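Long-range contacts in Pdx2 protein (Plasmodium falciparum, PDB 2ABW), which hydrolyses glutamine to glutamate and ammonia as the glutaminase subunit of PLP synthase, the ammonia being channelled to Pdx1 for vitamin B6 biosynthesis: residues Ile4-Leu9 against Leu30-Val35; Leu68-Val73 against Gly107-Phe112; Leu92-Val97 against Leu115-Cys120; Ile161-Val166 against Val185-Cys190. All coordinates share one frame; numbering follows the deposited sequence. Where two conformers were deposited one is given.

Contact 1: residues Ile4-Leu9 against Leu30-Val35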
# COMPACT_ATOMS: atom_id res chain seq x y z
N ILE A 4 18.59 -5.81 -1.87
CA ILE A 4 17.42 -5.01 -1.50
C ILE A 4 16.50 -5.91 -0.70
O ILE A 4 16.25 -7.07 -1.08
CB ILE A 4 16.66 -4.63 -2.80
CG1 ILE A 4 17.48 -3.59 -3.58
CG2 ILE A 4 15.22 -4.19 -2.47
CD1 ILE A 4 17.62 -2.33 -2.86
N THR A 5 16.04 -5.42 0.48
CA THR A 5 15.11 -6.13 1.33
C THR A 5 13.78 -5.37 1.39
O THR A 5 13.76 -4.19 1.77
CB THR A 5 15.64 -6.30 2.75
OG1 THR A 5 16.88 -7.04 2.65
CG2 THR A 5 14.60 -7.06 3.64
N ILE A 6 12.72 -6.03 0.97
CA ILE A 6 11.39 -5.51 1.11
C ILE A 6 10.66 -6.33 2.15
O ILE A 6 10.68 -7.57 2.10
CB ILE A 6 10.60 -5.47 -0.23
CG1 ILE A 6 11.32 -4.47 -1.12
CG2 ILE A 6 9.14 -5.13 0.07
CD1 ILE A 6 10.76 -4.38 -2.55
N GLY A 7 10.04 -5.66 3.09
CA GLY A 7 9.28 -6.35 4.13
C GLY A 7 7.81 -6.31 3.82
O GLY A 7 7.30 -5.38 3.11
N VAL A 8 7.10 -7.32 4.31
CA VAL A 8 5.62 -7.38 4.24
C VAL A 8 5.08 -7.50 5.64
O VAL A 8 5.40 -8.41 6.37
CB VAL A 8 5.10 -8.51 3.36
CG1 VAL A 8 3.53 -8.54 3.33
CG2 VAL A 8 5.60 -8.34 1.92
N LEU A 9 4.30 -6.51 6.08
CA LEU A 9 3.71 -6.54 7.45
C LEU A 9 2.88 -7.82 7.54
O LEU A 9 2.13 -8.14 6.62
CB LEU A 9 2.88 -5.26 7.65
CG LEU A 9 2.49 -5.14 9.14
CD1 LEU A 9 3.65 -4.71 10.05
CD2 LEU A 9 1.35 -4.11 9.29
N LEU A 30 16.75 -9.27 -4.80
CA LEU A 30 15.61 -9.06 -3.90
C LEU A 30 15.38 -10.20 -2.89
O LEU A 30 15.16 -11.37 -3.24
CB LEU A 30 14.33 -8.90 -4.74
CG LEU A 30 13.04 -8.67 -3.97
CD1 LEU A 30 13.21 -7.39 -3.09
CD2 LEU A 30 11.87 -8.43 -4.93
N ASN A 31 15.32 -9.78 -1.60
CA ASN A 31 14.94 -10.60 -0.48
C ASN A 31 13.63 -10.09 0.09
O ASN A 31 13.51 -8.86 0.21
CB ASN A 31 15.94 -10.27 0.63
CG ASN A 31 17.38 -10.53 0.24
OD1 ASN A 31 17.71 -11.58 -0.36
ND2 ASN A 31 18.22 -9.52 0.46
N ILE A 32 12.73 -10.98 0.49
CA ILE A 32 11.48 -10.56 1.16
C ILE A 32 11.44 -11.09 2.54
O ILE A 32 11.80 -12.23 2.78
CB ILE A 32 10.24 -11.04 0.39
CG1 ILE A 32 10.27 -10.64 -1.09
CG2 ILE A 32 8.99 -10.57 1.06
CD1 ILE A 32 10.11 -9.14 -1.37
N ILE A 33 11.03 -10.23 3.49
CA ILE A 33 10.88 -10.71 4.87
C ILE A 33 9.56 -10.38 5.43
O ILE A 33 8.94 -9.44 5.00
CB ILE A 33 12.01 -10.14 5.80
CG1 ILE A 33 11.92 -8.66 6.01
CG2 ILE A 33 13.40 -10.48 5.25
CD1 ILE A 33 12.82 -8.14 7.12
N GLN A 34 9.09 -11.18 6.39
CA GLN A 34 7.94 -10.80 7.14
C GLN A 34 8.38 -9.71 8.07
O GLN A 34 9.52 -9.70 8.60
CB GLN A 34 7.43 -11.96 8.00
CG GLN A 34 6.79 -13.09 7.28
CD GLN A 34 6.27 -14.13 8.30
OE1 GLN A 34 5.75 -13.77 9.36
NE2 GLN A 34 6.41 -15.40 7.95
N VAL A 35 7.47 -8.79 8.38
CA VAL A 35 7.72 -7.77 9.41
C VAL A 35 6.66 -7.89 10.50
O VAL A 35 5.47 -7.80 10.27
CB VAL A 35 7.69 -6.37 8.83
CG1 VAL A 35 7.66 -5.29 9.90
CG2 VAL A 35 8.84 -6.26 7.77
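The flat amide of Asn31 crosses the side chain of Thr5 at a slant. Its ND2 is 3.6 Å from Thr5 OG1, which is not a hydrogen bond; the amide nitrogen is bonded to Glu3 OE1. The remaining flat groups are the peptide units of two parallel strands. Residues 4-9 and 30-35 are neighbouring strands of a beta-alpha-beta unit whose connection carries helix 16-23. The second of them, strand 30-35, is an outermost strand of the large sheet. Five backbone hydrogen bonds link them, beginning with Asn31 N to Ile4 O at 2.9 Å. The last, Val35 N to Val8 O, is less regular: the donor stands 45° out of the carbonyl plane.

Ile4, Ile6, Val8, Leu30 and Ile32 share one face of the sheet. Leu30 swings CG away from its backbone N (chi1 -180°), and this carries CD1 across to the neighbouring strand. There it meets Ile4 CG2 at 3.8 Å and also touches Ile6 CD1. Ile32 CD1 comes within 3.9 Å of Ile6 CB. Helix 16-23 packs on Val8 and Ile32, and helix 204-219 on Ile4 and Leu30.

Thr5, Ile33, Leu9 and Val35 are on the other face. Thr5 and Ile33 cross at about a right angle, with Thr5 CG2 3.9 Å from Ile33 CG1. Gly7 has no side chain, and Val35 CG2 rests 3.7 Å from Gly7 CA.

Contact 2: residues Leu68-Val73 against Gly107-Phe112; sequences LYNALV and GNKFSF
Tyr69 holds CG anti to its backbone N (chi1 174°), and the ring reaches from its helix to the loop 107-112. Phe112 has CG anti to its carbonyl carbon (chi1 -50°), and its ring slides past Tyr69 in the opposite direction. The two rings meet rim to rim, with centroids 5.5 Å apart and planes at 30°.

Tyr69 OH donates to Ser111 O at 2.7 Å. This oxygen sits at the edge of the tyrosine ring, near its plane, and the bond ties the end of the ring to the loop backbone. Val73 CG2 lies over one face of the ring, offset toward the rim. With Phe112 and Lys109 at the sides, it limits the ring's turning. The Lys109 chain bends, and its CE passes 3.3 Å from Tyr69 CE2. Beyond it, NZ makes a weak bond to Asn70 OD1 and a salt bridge to Asp66. Leu72 CD1 packs on Phe112 CE1 at 3.6 Å.

Arg58 of helix 54-60 makes a cation-pi contact with Tyr69 and a hydrogen bond to Lys109 O. The contact fastens the loop between strands 94-98 and 115-120 to helix 63-77. Phe110 turns to helix 54-60 and touches Ser54 of the glutamine site, while Phe112 leans on Ile49 of strand 46-49.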
# COMPACT_ATOMS: atom_id res chain seq x y z
N LEU A 68 5.32 -0.30 17.64
CA LEU A 68 5.48 -0.49 16.13
C LEU A 68 4.81 0.63 15.39
O LEU A 68 5.32 1.08 14.36
CB LEU A 68 4.93 -1.85 15.68
CG LEU A 68 5.12 -2.27 14.28
CD1 LEU A 68 6.60 -2.27 13.85
CD2 LEU A 68 4.46 -3.69 14.00
N TYR A 69 3.64 1.10 15.83
CA TYR A 69 2.96 2.24 15.21
C TYR A 69 3.95 3.42 15.12
O TYR A 69 4.18 4.02 14.08
CB TYR A 69 1.77 2.67 16.03
CG TYR A 69 1.13 3.90 15.51
CD1 TYR A 69 0.30 3.91 14.40
CD2 TYR A 69 1.40 5.11 16.09
CE1 TYR A 69 -0.30 5.06 13.89
CE2 TYR A 69 0.88 6.31 15.53
CZ TYR A 69 0.00 6.29 14.50
OH TYR A 69 -0.52 7.46 13.95
N ASN A 70 4.56 3.74 16.26
CA ASN A 70 5.48 4.94 16.28
C ASN A 70 6.67 4.68 15.35
O ASN A 70 7.10 5.59 14.64
CB ASN A 70 5.95 5.19 17.63
CG ASN A 70 4.83 5.66 18.58
OD1 ASN A 70 3.95 6.30 18.14
ND2 ASN A 70 4.97 5.41 19.86
N ALA A 71 7.17 3.44 15.29
CA ALA A 71 8.29 3.14 14.39
C ALA A 71 7.87 3.26 12.92
O ALA A 71 8.65 3.72 12.06
CB ALA A 71 8.91 1.75 14.71
N LEU A 72 6.66 2.82 12.61
CA LEU A 72 6.10 2.95 11.23
C LEU A 72 5.96 4.42 10.83
O LEU A 72 6.32 4.80 9.76
CB LEU A 72 4.81 2.13 11.10
CG LEU A 72 5.01 0.64 11.17
CD1 LEU A 72 3.67 -0.09 11.32
CD2 LEU A 72 5.67 0.16 9.89
N VAL A 73 5.47 5.24 11.75
CA VAL A 73 5.32 6.65 11.48
C VAL A 73 6.66 7.21 11.18
O VAL A 73 6.83 8.04 10.27
CB VAL A 73 4.55 7.35 12.63
CG1 VAL A 73 4.62 8.91 12.45
CG2 VAL A 73 3.11 6.89 12.66
N GLY A 107 -7.92 6.91 18.09
CA GLY A 107 -8.35 8.29 17.82
C GLY A 107 -7.64 8.85 16.60
O GLY A 107 -7.70 8.25 15.52
N ASN A 108 -6.98 10.01 16.75
CA ASN A 108 -6.31 10.56 15.64
C ASN A 108 -4.97 9.88 15.44
O ASN A 108 -4.23 10.27 14.54
CB ASN A 108 -6.21 12.11 15.68
CG ASN A 108 -5.36 12.64 16.78
OD1 ASN A 108 -5.41 13.85 17.11
ND2 ASN A 108 -4.59 11.79 17.37
N LYS A 109 -4.72 8.80 16.19
CA LYS A 109 -3.55 7.98 15.91
C LYS A 109 -3.95 6.73 15.12
O LYS A 109 -3.17 5.82 15.07
CB LYS A 109 -2.78 7.63 17.19
CG LYS A 109 -1.99 8.81 17.90
CD LYS A 109 -0.96 8.39 19.02
CE LYS A 109 0.26 7.47 18.57
NZ LYS A 109 1.05 6.57 19.66
N PHE A 110 -5.11 6.70 14.51
CA PHE A 110 -5.51 5.57 13.68
C PHE A 110 -4.62 5.35 12.44
O PHE A 110 -4.08 4.27 12.25
CB PHE A 110 -6.94 5.69 13.19
CG PHE A 110 -7.42 4.49 12.42
CD1 PHE A 110 -7.80 3.33 13.10
CD2 PHE A 110 -7.66 4.55 11.04
CE1 PHE A 110 -8.30 2.23 12.39
CE2 PHE A 110 -8.17 3.45 10.33
CZ PHE A 110 -8.48 2.32 11.00
N SER A 111 -4.56 6.35 11.55
CA SER A 111 -3.74 6.27 10.38
C SER A 111 -2.24 6.50 10.69
O SER A 111 -1.87 7.26 11.61
CB SER A 111 -4.15 7.32 9.37
OG SER A 111 -3.42 7.24 8.16
N PHE A 112 -1.42 5.84 9.87
CA PHE A 112 0.06 6.14 9.80
C PHE A 112 0.29 7.40 9.05
O PHE A 112 1.38 8.01 9.19
CB PHE A 112 0.88 5.02 9.17
CG PHE A 112 0.65 3.66 9.70
CD1 PHE A 112 0.96 3.31 10.99
CD2 PHE A 112 0.22 2.65 8.85
CE1 PHE A 112 0.76 2.04 11.50
CE2 PHE A 112 0.03 1.43 9.32
CZ PHE A 112 0.27 1.07 10.67

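Contact 3: residues Leu92-Val97 against Leu115-Cys120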
# COMPACT_ATOMS: atom_id res chain seq x y z
N LEU A 92 -4.76 2.91 5.92
CA LEU A 92 -3.89 3.30 7.03
C LEU A 92 -2.79 4.28 6.61
O LEU A 92 -2.10 4.81 7.47
CB LEU A 92 -3.29 2.09 7.68
CG LEU A 92 -4.30 1.22 8.44
CD1 LEU A 92 -3.63 -0.07 8.92
CD2 LEU A 92 -4.97 2.02 9.56
N LEU A 93 -2.59 4.57 5.36
CA LEU A 93 -1.74 5.71 4.90
C LEU A 93 -2.51 7.03 4.71
O LEU A 93 -1.95 8.09 4.40
CB LEU A 93 -1.02 5.38 3.61
CG LEU A 93 -0.06 4.21 3.64
CD1 LEU A 93 0.59 3.88 2.30
CD2 LEU A 93 1.13 4.54 4.70
N SER A 94 -3.84 6.91 4.74
CA SER A 94 -4.64 8.00 4.33
C SER A 94 -4.80 9.07 5.43
O SER A 94 -4.90 8.78 6.62
CB SER A 94 -6.02 7.57 3.85
OG SER A 94 -5.88 6.71 2.75
N LYS A 95 -4.97 10.32 5.00
CA LYS A 95 -5.20 11.44 5.97
C LYS A 95 -6.51 11.41 6.66
O LYS A 95 -6.60 11.51 7.92
CB LYS A 95 -5.08 12.76 5.24
CG LYS A 95 -5.21 14.00 6.14
CD LYS A 95 -4.90 15.25 5.39
CE LYS A 95 -4.70 16.45 6.36
NZ LYS A 95 -4.35 15.94 7.73
N ASN A 96 -7.59 11.30 5.88
CA ASN A 96 -8.92 11.25 6.41
C ASN A 96 -9.50 9.89 6.09
O ASN A 96 -9.52 9.48 4.91
CB ASN A 96 -9.80 12.34 5.83
CG ASN A 96 -9.29 13.71 6.10
OD1 ASN A 96 -8.97 14.07 7.29
ND2 ASN A 96 -9.20 14.52 5.03
N VAL A 97 -9.93 9.15 7.09
CA VAL A 97 -10.61 7.90 6.94
C VAL A 97 -12.06 8.03 7.28
O VAL A 97 -12.36 8.45 8.41
CB VAL A 97 -9.85 6.75 7.70
CG1 VAL A 97 -10.59 5.46 7.52
CG2 VAL A 97 -8.29 6.64 7.29
N LEU A 115 -0.37 9.53 2.62
CA LEU A 115 -1.16 9.92 1.43
C LEU A 115 -2.21 10.96 1.84
O LEU A 115 -3.08 10.65 2.68
CB LEU A 115 -1.86 8.66 0.86
CG LEU A 115 -0.91 7.58 0.33
CD1 LEU A 115 -1.69 6.37 -0.01
CD2 LEU A 115 -0.11 8.12 -0.81
N ASP A 116 -2.10 12.12 1.24
CA ASP A 116 -3.05 13.25 1.54
C ASP A 116 -4.31 13.05 0.72
O ASP A 116 -4.56 13.73 -0.26
CB ASP A 116 -2.41 14.59 1.40
CG ASP A 116 -1.34 14.83 2.49
OD1 ASP A 116 -1.37 14.22 3.61
OD2 ASP A 116 -0.38 15.55 2.15
N ILE A 117 -5.09 12.06 1.18
CA ILE A 117 -6.35 11.72 0.55
C ILE A 117 -7.39 11.43 1.63
O ILE A 117 -7.12 11.15 2.75
CB ILE A 117 -6.21 10.45 -0.32
CG1 ILE A 117 -5.91 9.17 0.51
CG2 ILE A 117 -5.17 10.71 -1.42
CD1 ILE A 117 -5.59 7.91 -0.31
N THR A 118 -8.66 11.51 1.21
CA THR A 118 -9.76 11.01 2.01
C THR A 118 -10.24 9.73 1.41
O THR A 118 -10.50 9.63 0.19
CB THR A 118 -10.95 11.99 1.95
OG1 THR A 118 -10.55 13.25 2.48
CG2 THR A 118 -12.14 11.52 2.66
N ILE A 119 -10.29 8.70 2.22
CA ILE A 119 -10.67 7.37 1.77
C ILE A 119 -11.86 6.83 2.60
O ILE A 119 -11.98 7.15 3.83
CB ILE A 119 -9.49 6.45 1.85
CG1 ILE A 119 -9.67 5.22 0.98
CG2 ILE A 119 -9.20 6.08 3.36
CD1 ILE A 119 -8.33 4.42 0.84
N CYS A 120 -12.74 6.07 1.97
CA CYS A 120 -13.95 5.51 2.55
C CYS A 120 -13.90 4.01 2.50
O CYS A 120 -13.60 3.40 1.46
CB CYS A 120 -15.15 5.92 1.73
SG CYS A 120 -15.18 7.62 1.50
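Leu115, Ile119 and Ser94 have the most surface buried here. They sit on one face of two parallel strands, part of a small three-stranded sheet that strand 157-161 completes. A beta bulge interrupts the pairing: Ser94 pairs with Leu115 but Asn96 pairs with Thr118, so residues 115-120 carry one extra residue. Asp116, within the extra length, is the centre of an inverse gamma turn.

Leu115 N donates to Leu93 O at 2.8 Å. Leu115 CD1 packs on Leu93 CB at 3.8 Å. At the bulge Lys95 N makes only weak bonds, to Leu115 O and Ile117 O. Asn96 N gives Ile117 O a nearly straight bond (178°). Beyond the bulge Ile119 N donates to Asn96 O at 2.9 Å.

Ser94 is walled in by isoleucines. Its OG lies 3.3 Å from Ile117 CD1 and also touches Ile119 CG2. The hydroxyl is satisfied by Cys90 O. Ile119 also runs side by side with Val97, CG2 to CG2 at 4.1 Å. The side chain of Val97 is about 6 Å from those of the glutamine-site residues Ser54 and Arg121.

On the opposite face Thr118 OG1 is bonded to Glu160 OE1. It also accepts from Asn96 ND2 at 3.2 Å, only 8° out of the asparagine's amide plane.

Contact 4: residues Ile161-Val166 against Val185-Cys190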
# COMPACT_ATOMS: atom_id res chain seq x y z
N ILE A 161 -8.70 13.86 -3.26
CA ILE A 161 -7.26 14.14 -3.29
C ILE A 161 -7.11 15.51 -2.60
O ILE A 161 -7.81 16.47 -2.98
CB ILE A 161 -6.76 14.19 -4.71
CG1 ILE A 161 -6.98 12.86 -5.44
CG2 ILE A 161 -5.28 14.56 -4.80
CD1 ILE A 161 -6.41 11.61 -4.77
N LEU A 162 -6.14 15.60 -1.69
CA LEU A 162 -6.06 16.76 -0.79
C LEU A 162 -4.80 17.60 -1.01
O LEU A 162 -4.60 18.61 -0.32
CB LEU A 162 -6.20 16.35 0.65
CG LEU A 162 -7.48 15.63 1.04
CD1 LEU A 162 -7.41 15.07 2.43
CD2 LEU A 162 -8.72 16.48 0.81
N SER A 163 -3.95 17.23 -1.94
CA SER A 163 -2.68 17.95 -2.17
C SER A 163 -2.29 17.79 -3.59
O SER A 163 -2.52 16.73 -4.21
CB SER A 163 -1.57 17.32 -1.33
OG SER A 163 -0.29 17.81 -1.69
N ASP A 164 -1.71 18.84 -4.17
CA ASP A 164 -1.12 18.68 -5.49
C ASP A 164 0.11 17.76 -5.53
O ASP A 164 0.57 17.38 -6.64
CB ASP A 164 -0.67 20.02 -6.08
CG ASP A 164 -1.82 20.97 -6.33
OD1 ASP A 164 -2.85 20.56 -6.94
OD2 ASP A 164 -1.71 22.15 -5.92
N GLU A 165 0.64 17.41 -4.38
CA GLU A 165 1.73 16.45 -4.31
C GLU A 165 1.29 15.03 -4.57
O GLU A 165 2.11 14.15 -4.81
CB GLU A 165 2.31 16.43 -2.90
CG GLU A 165 3.12 17.54 -2.41
CD GLU A 165 3.73 17.25 -0.96
OE1 GLU A 165 3.74 16.14 -0.30
OE2 GLU A 165 4.25 18.26 -0.42
N VAL A 166 -0.02 14.76 -4.49
CA VAL A 166 -0.50 13.42 -4.78
C VAL A 166 -0.65 13.22 -6.25
O VAL A 166 -1.28 14.04 -6.97
CB VAL A 166 -1.86 13.17 -4.11
CG1 VAL A 166 -2.45 11.84 -4.63
CG2 VAL A 166 -1.76 13.30 -2.59
N VAL A 185 -2.58 5.76 -6.09
CA VAL A 185 -2.00 7.09 -5.91
C VAL A 185 -0.58 6.95 -5.41
O VAL A 185 -0.23 5.92 -4.79
CB VAL A 185 -2.79 7.94 -4.88
CG1 VAL A 185 -4.16 8.34 -5.50
CG2 VAL A 185 -3.00 7.28 -3.53
N GLU A 186 0.21 7.98 -5.64
CA GLU A 186 1.58 7.98 -5.16
C GLU A 186 1.89 9.37 -4.64
O GLU A 186 1.59 10.38 -5.30
CB GLU A 186 2.51 7.56 -6.32
CG GLU A 186 3.99 7.35 -5.87
CD GLU A 186 4.82 6.64 -6.93
OE1 GLU A 186 4.37 6.60 -8.11
OE2 GLU A 186 5.94 6.24 -6.66
N GLN A 187 2.56 9.46 -3.51
CA GLN A 187 2.89 10.78 -2.94
C GLN A 187 4.24 10.60 -2.24
O GLN A 187 4.30 9.83 -1.28
CB GLN A 187 1.88 11.27 -1.91
CG GLN A 187 2.21 12.70 -1.43
CD GLN A 187 1.22 13.21 -0.49
OE1 GLN A 187 0.20 12.55 -0.19
NE2 GLN A 187 1.52 14.42 0.06
N ASN A 188 5.27 11.26 -2.77
CA ASN A 188 6.61 11.17 -2.16
C ASN A 188 6.95 9.66 -2.09
O ASN A 188 6.78 8.96 -3.11
CB ASN A 188 6.67 11.84 -0.82
CG ASN A 188 6.26 13.30 -0.83
OD1 ASN A 188 6.81 14.05 -1.59
ND2 ASN A 188 5.23 13.67 -0.02
N ASN A 189 7.33 9.16 -0.91
CA ASN A 189 7.72 7.78 -0.73
C ASN A 189 6.60 6.74 -0.57
O ASN A 189 6.86 5.54 -0.34
CB ASN A 189 8.65 7.66 0.47
CG ASN A 189 8.07 8.24 1.72
OD1 ASN A 189 7.67 9.40 1.74
ND2 ASN A 189 8.05 7.45 2.85
N CYS A 190 5.35 7.18 -0.69
CA CYS A 190 4.17 6.37 -0.46
C CYS A 190 3.37 6.01 -1.69
O CYS A 190 3.12 6.85 -2.53
CB CYS A 190 3.22 7.10 0.48
SG CYS A 190 3.97 7.50 2.11
O HOH W 1 4.77 13.28 -4.69
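Glu165 OE1 accepts two hydrogen bonds from the facing segment. Gln187 NE2 gives one at 2.8 Å and Asn188 ND2 the other at 2.9 Å. The two donors come from opposite faces of the carboxylate plane, each nearly 40° out of it. The amides are turned steeply against the carboxylate, at 77° for Gln187. One oxygen is gripped between two N-H groups, which would probably stabilise its negative charge.

Val166 packs next to this. Its CG2 lies 3.2 Å from Gln187 OE1, and its CG1 touches Val185 CB. Ile161 CD1 reaches Val185 CG1 at 4.0 Å.

Away from the active site, the loop after strand 157-161 of the small sheet is here held to the hairpin end of strand 180-187 of the large sheet. Gln187 to Cys190 is the type II' turn of the hairpin joining strands 180-187 and 190-193. Ser163 to Val166 is a type I turn, and Ser163 OG accepts from Glu165 N, an ST turn.

A water bridges the turns, donating to Glu165 O and accepting from Asn188 N. Gln187 runs straight out from the strand (chi1 -175°) across Val166. Its OE1 accepts from Asp116 N of strand 115-120, which fixes the amide so that NE2 faces Glu165.

How the contacts relate
Contact 1 comes first and closes the loop through helix 16-23 at one end of the large sheet. It ends before contact 2 opens, but the two touch where Leu9 CD1 packs on Leu68 CD2. Contacts 2 and 3 cross: their segments alternate in the order 68-73, 92-97, 107-112, 115-120. They share hydrogen bonds from Ser111 OG to Ser94 O and from Phe112 N to Leu92 O, so helix 63-77, the long loop and the small sheet are tied together. Contact 4 follows in series and closes the excursion through strands 167-174 and 180-187. A bond from Leu162 N to Asp116 O continues the small sheet into it. Gln187 alone then joins the small sheet to the large one.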